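Local atomic coordinates of Protein/nucleic acid deglycase 2 (Escherichia coli, PDB entry 1OI4), a protein that repairs glyoxal- and methylglyoxal-glycated proteins and nucleotides, hydrolysing the Maillard adducts and, from methylglyoxal-modified proteins, releasing lactate. Residues 27-32 / 108-113; 130-135 / 150-155. One frame throughout, in Å; residues are numbered along the deposited sequence.

Overall arrangement
Running from the N terminus, the chain first lays down strand 25-29 inside the mixed sheet, then passes through strands 52-57 and 89-92 before helix 105-116 returns to that first strand; contact 1 closes this long loop. After strand 121-124, helix 128-134 follows, and contact 2 closes a much shorter loop when helix 149-154 packs beside it. The two loops come in series, without nesting or crossing, and their centres lie about 15 Å apart. They nevertheless meet: Thr111 CG2 packs on Leu131 CD2, and Arg112 NE probably hydrogen-bonds to Ala134 O. Sheet, helix 105-116, helix 128-134 and helix 149-154 are thus joined in sequence, from the interior outward to the subunit interface.

Contact 1: 27-32 / 108-113; sequences AVLITD and VTFTRD
Thr111 OG1 hydrogen-bonds to the carbonyl O of Phe107, one turn back in its own helix, while Leu29 CD1 lies 3.4 Å from that hydroxyl, Thr111 OG1, in van der Waals contact. The setting is the layered alpha/beta fold of the DJ-1/PfpI family: helix 105-116, which links the parallel strands 89-92 and 121-124, also covers strand 25-29. The axes of segments 27-29 and 108-113 approach to 10.7 Å at 141°, a separation bridged entirely by side chains, with no hydrogen bond across. Leu29 carries most of the strand's share. Both its methyls come to one corner of the Phe110 ring from the same side of its plane, CD1 obliquely, with CD1 3.9 Å and CD2 4.0 Å from Phe110 CD2. That ring reaches the strand because its CG stands anti to the backbone N (chi1 -175°), which carries it off the helix toward the sheet; Pro84 and Phe87 also pack against it. Leu29 itself is backed by Ile56 and Leu90 on neighbouring strands. Replaced by alanine, Leu29 would lose both methyls, which is likely to open a gap beside Phe110 and leave the ring freer to shift. Further along the ring, Phe110 CZ meets Ala27 CB at 4.2 Å.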
# COMPACT_ATOMS: atom_id res chain seq x y z
N ALA A 27 12.15 17.16 -4.40
CA ALA A 27 12.51 16.03 -3.56
C ALA A 27 11.63 14.85 -3.95
O ALA A 27 10.48 15.04 -4.35
CB ALA A 27 12.29 16.39 -2.08
N VAL A 28 12.18 13.64 -3.84
CA VAL A 28 11.42 12.44 -4.16
C VAL A 28 11.64 11.38 -3.09
O VAL A 28 12.77 10.95 -2.85
CB VAL A 28 11.86 11.85 -5.53
CG1 VAL A 28 10.89 10.76 -5.96
CG2 VAL A 28 11.91 12.94 -6.59
N LEU A 29 10.57 10.99 -2.40
CA LEU A 29 10.69 9.95 -1.38
C LEU A 29 10.45 8.68 -2.17
O LEU A 29 9.35 8.44 -2.66
CB LEU A 29 9.63 10.15 -0.29
CG LEU A 29 9.71 11.51 0.42
CD1 LEU A 29 8.74 11.55 1.59
CD2 LEU A 29 11.15 11.77 0.90
N ILE A 30 11.49 7.86 -2.30
CA ILE A 30 11.35 6.67 -3.11
C ILE A 30 12.20 5.49 -2.63
O ILE A 30 13.35 5.66 -2.24
CB ILE A 30 11.70 7.04 -4.58
CG1 ILE A 30 11.51 5.85 -5.52
CG2 ILE A 30 13.13 7.56 -4.65
CD1 ILE A 30 12.59 4.79 -5.44
N THR A 31 11.61 4.30 -2.67
CA THR A 31 12.32 3.09 -2.28
C THR A 31 11.95 1.96 -3.23
O THR A 31 11.28 2.19 -4.24
CB THR A 31 12.00 2.67 -0.82
OG1 THR A 31 12.92 1.66 -0.40
CG2 THR A 31 10.58 2.12 -0.72
N ASP A 32 12.38 0.74 -2.92
CA ASP A 32 12.09 -0.41 -3.77
C ASP A 32 10.62 -0.66 -4.08
O ASP A 32 9.74 -0.44 -3.24
CB ASP A 32 12.69 -1.67 -3.14
CG ASP A 32 14.20 -1.60 -3.03
OD1 ASP A 32 14.87 -1.47 -4.08
OD2 ASP A 32 14.71 -1.68 -1.89
N VAL A 108 7.19 10.18 7.11
CA VAL A 108 5.87 10.72 7.39
C VAL A 108 6.01 12.17 7.85
O VAL A 108 5.25 13.04 7.42
CB VAL A 108 5.15 9.90 8.48
CG1 VAL A 108 3.76 10.48 8.75
CG2 VAL A 108 5.02 8.45 8.03
N THR A 109 6.99 12.42 8.72
CA THR A 109 7.24 13.76 9.24
C THR A 109 7.70 14.70 8.12
O THR A 109 7.31 15.86 8.07
CB THR A 109 8.31 13.72 10.36
OG1 THR A 109 7.72 13.17 11.55
CG2 THR A 109 8.83 15.12 10.67
N PHE A 110 8.54 14.18 7.22
CA PHE A 110 9.04 14.97 6.10
C PHE A 110 7.85 15.39 5.24
O PHE A 110 7.72 16.56 4.86
CB PHE A 110 10.01 14.14 5.26
CG PHE A 110 10.67 14.91 4.16
CD1 PHE A 110 11.89 15.55 4.37
CD2 PHE A 110 10.07 15.01 2.91
CE1 PHE A 110 12.51 16.27 3.35
CE2 PHE A 110 10.68 15.73 1.88
CZ PHE A 110 11.90 16.36 2.10
N THR A 111 6.99 14.43 4.93
CA THR A 111 5.82 14.68 4.11
C THR A 111 4.90 15.70 4.78
O THR A 111 4.43 16.63 4.13
CB THR A 111 5.02 13.38 3.86
OG1 THR A 111 5.88 12.40 3.24
CG2 THR A 111 3.83 13.65 2.94
N ARG A 112 4.65 15.52 6.07
CA ARG A 112 3.78 16.42 6.83
C ARG A 112 4.30 17.86 6.82
O ARG A 112 3.57 18.79 6.49
CB ARG A 112 3.66 15.94 8.28
CG ARG A 112 2.83 16.86 9.17
CD ARG A 112 2.86 16.41 10.63
NE ARG A 112 2.26 15.09 10.80
CZ ARG A 112 2.91 14.02 11.25
NH1 ARG A 112 2.27 12.86 11.36
NH2 ARG A 112 4.19 14.11 11.59
N ASP A 113 5.56 18.02 7.20
CA ASP A 113 6.18 19.34 7.24
C ASP A 113 6.23 19.99 5.87
O ASP A 113 6.03 21.20 5.75
CB ASP A 113 7.60 19.23 7.80
CG ASP A 113 7.61 18.88 9.27
OD1 ASP A 113 8.71 18.74 9.83
OD2 ASP A 113 6.52 18.74 9.86

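Contact 2: 130-135 / 150-155; sequences LLISAD and IDVKNA
Ile132 carries the apolar contact to Asp151, Val152 and Ala155, and its CD1 methyl does most of the touching. This methyl lies 3.7 Å from both Asp151 CB and Val152 N, resting on the backbone between those two residues, and 4.0 Å from Val152 CG2. The side chains of Ile132 and Asp151 cross at about a right angle. Nearer the backbone, Ile132 CG1 meets Ala155 CB at 4.2 Å. The chain is extended along its outer torsion (chi2 177°), which pushes CD1 out to the facing helix. A water adds a polar link at the C-terminal ends, donating to Asp135 OD1 at 2.8 Å and to Ala155 O at 2.9 Å. Asp135 is placed there by a Schellman motif, in which its positive phi (55°) accompanies the bond from Asp135 N to Ile132 O at 2.7 Å. The Asp151 carboxylate turns away from Ile132 to a salt bridge with Arg102 of the second subunit, whose own Ile132 packs on Asp151, so the contact borders the interface between subunits. Val152 lies about 11 Å from Cys125, the probable nucleophile, measured between side chains. Helix 128-134 lies between two others: Ile132 meets helix 149-154, whereas Leu130 and Leu131 pack against Thr111 of helix 105-116.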
# COMPACT_ATOMS: atom_id res chain seq x y z
N LEU A 130 1.26 8.31 1.75
CA LEU A 130 2.14 9.06 2.63
C LEU A 130 1.42 10.31 3.15
O LEU A 130 1.65 10.74 4.28
CB LEU A 130 3.45 9.41 1.92
CG LEU A 130 4.48 8.27 1.99
CD1 LEU A 130 5.61 8.45 1.00
CD2 LEU A 130 5.02 8.19 3.40
N LEU A 131 0.55 10.88 2.32
CA LEU A 131 -0.23 12.05 2.70
C LEU A 131 -1.22 11.64 3.77
O LEU A 131 -1.51 12.39 4.70
CB LEU A 131 -0.97 12.61 1.48
CG LEU A 131 -0.10 13.18 0.35
CD1 LEU A 131 -0.98 13.60 -0.81
CD2 LEU A 131 0.70 14.36 0.87
N ILE A 132 -1.76 10.43 3.65
CA ILE A 132 -2.69 9.91 4.65
C ILE A 132 -1.94 9.77 5.97
O ILE A 132 -2.39 10.27 7.00
CB ILE A 132 -3.23 8.51 4.26
CG1 ILE A 132 -4.25 8.64 3.13
CG2 ILE A 132 -3.87 7.84 5.47
CD1 ILE A 132 -4.79 7.30 2.64
N SER A 133 -0.78 9.12 5.93
CA SER A 133 0.02 8.91 7.13
C SER A 133 0.43 10.22 7.80
O SER A 133 0.51 10.29 9.04
CB SER A 133 1.26 8.08 6.79
OG SER A 133 0.90 6.79 6.33
N ALA A 134 0.69 11.24 7.00
CA ALA A 134 1.07 12.54 7.55
C ALA A 134 -0.18 13.21 8.10
O ALA A 134 -0.10 14.18 8.85
CB ALA A 134 1.71 13.40 6.46
N ASP A 135 -1.34 12.67 7.71
CA ASP A 135 -2.65 13.16 8.12
C ASP A 135 -2.83 14.64 7.80
O ASP A 135 -3.16 15.44 8.68
CB ASP A 135 -2.87 12.89 9.61
CG ASP A 135 -4.30 13.12 10.05
OD1 ASP A 135 -5.23 12.78 9.28
OD2 ASP A 135 -4.51 13.64 11.16
N ILE A 150 -10.92 4.15 -0.41
CA ILE A 150 -11.57 4.08 0.89
C ILE A 150 -10.70 4.69 2.00
O ILE A 150 -11.22 5.34 2.92
CB ILE A 150 -11.93 2.60 1.25
CG1 ILE A 150 -12.62 2.53 2.61
CG2 ILE A 150 -10.67 1.74 1.27
CD1 ILE A 150 -13.95 3.22 2.67
N ASP A 151 -9.39 4.49 1.93
CA ASP A 151 -8.48 5.04 2.95
C ASP A 151 -8.39 6.56 2.85
O ASP A 151 -8.30 7.25 3.86
CB ASP A 151 -7.08 4.45 2.82
CG ASP A 151 -7.05 2.95 3.01
OD1 ASP A 151 -7.79 2.44 3.89
OD2 ASP A 151 -6.27 2.27 2.30
N VAL A 152 -8.39 7.07 1.62
CA VAL A 152 -8.32 8.50 1.38
C VAL A 152 -9.58 9.17 1.96
O VAL A 152 -9.50 10.22 2.59
CB VAL A 152 -8.20 8.79 -0.13
CG1 VAL A 152 -8.53 10.24 -0.44
CG2 VAL A 152 -6.78 8.47 -0.59
N LYS A 153 -10.73 8.53 1.75
CA LYS A 153 -11.99 9.06 2.27
C LYS A 153 -12.03 8.97 3.79
O LYS A 153 -12.50 9.89 4.47
CB LYS A 153 -13.17 8.28 1.67
CG LYS A 153 -13.35 8.48 0.18
CD LYS A 153 -14.58 7.76 -0.34
CE LYS A 153 -14.79 8.06 -1.82
NZ LYS A 153 -15.93 7.27 -2.37
N ASN A 154 -11.53 7.86 4.33
CA ASN A 154 -11.50 7.68 5.78
C ASN A 154 -10.59 8.73 6.41
O ASN A 154 -10.71 9.04 7.59
CB ASN A 154 -11.01 6.27 6.13
CG ASN A 154 -12.12 5.22 6.04
OD1 ASN A 154 -11.85 4.01 6.10
ND2 ASN A 154 -13.36 5.67 5.91
N ALA A 155 -9.68 9.27 5.61
CA ALA A 155 -8.74 10.29 6.09
C ALA A 155 -9.35 11.69 6.02
O ALA A 155 -8.67 12.69 6.25
CB ALA A 155 -7.44 10.23 5.27
O HOH W 1 -5.97 13.69 6.72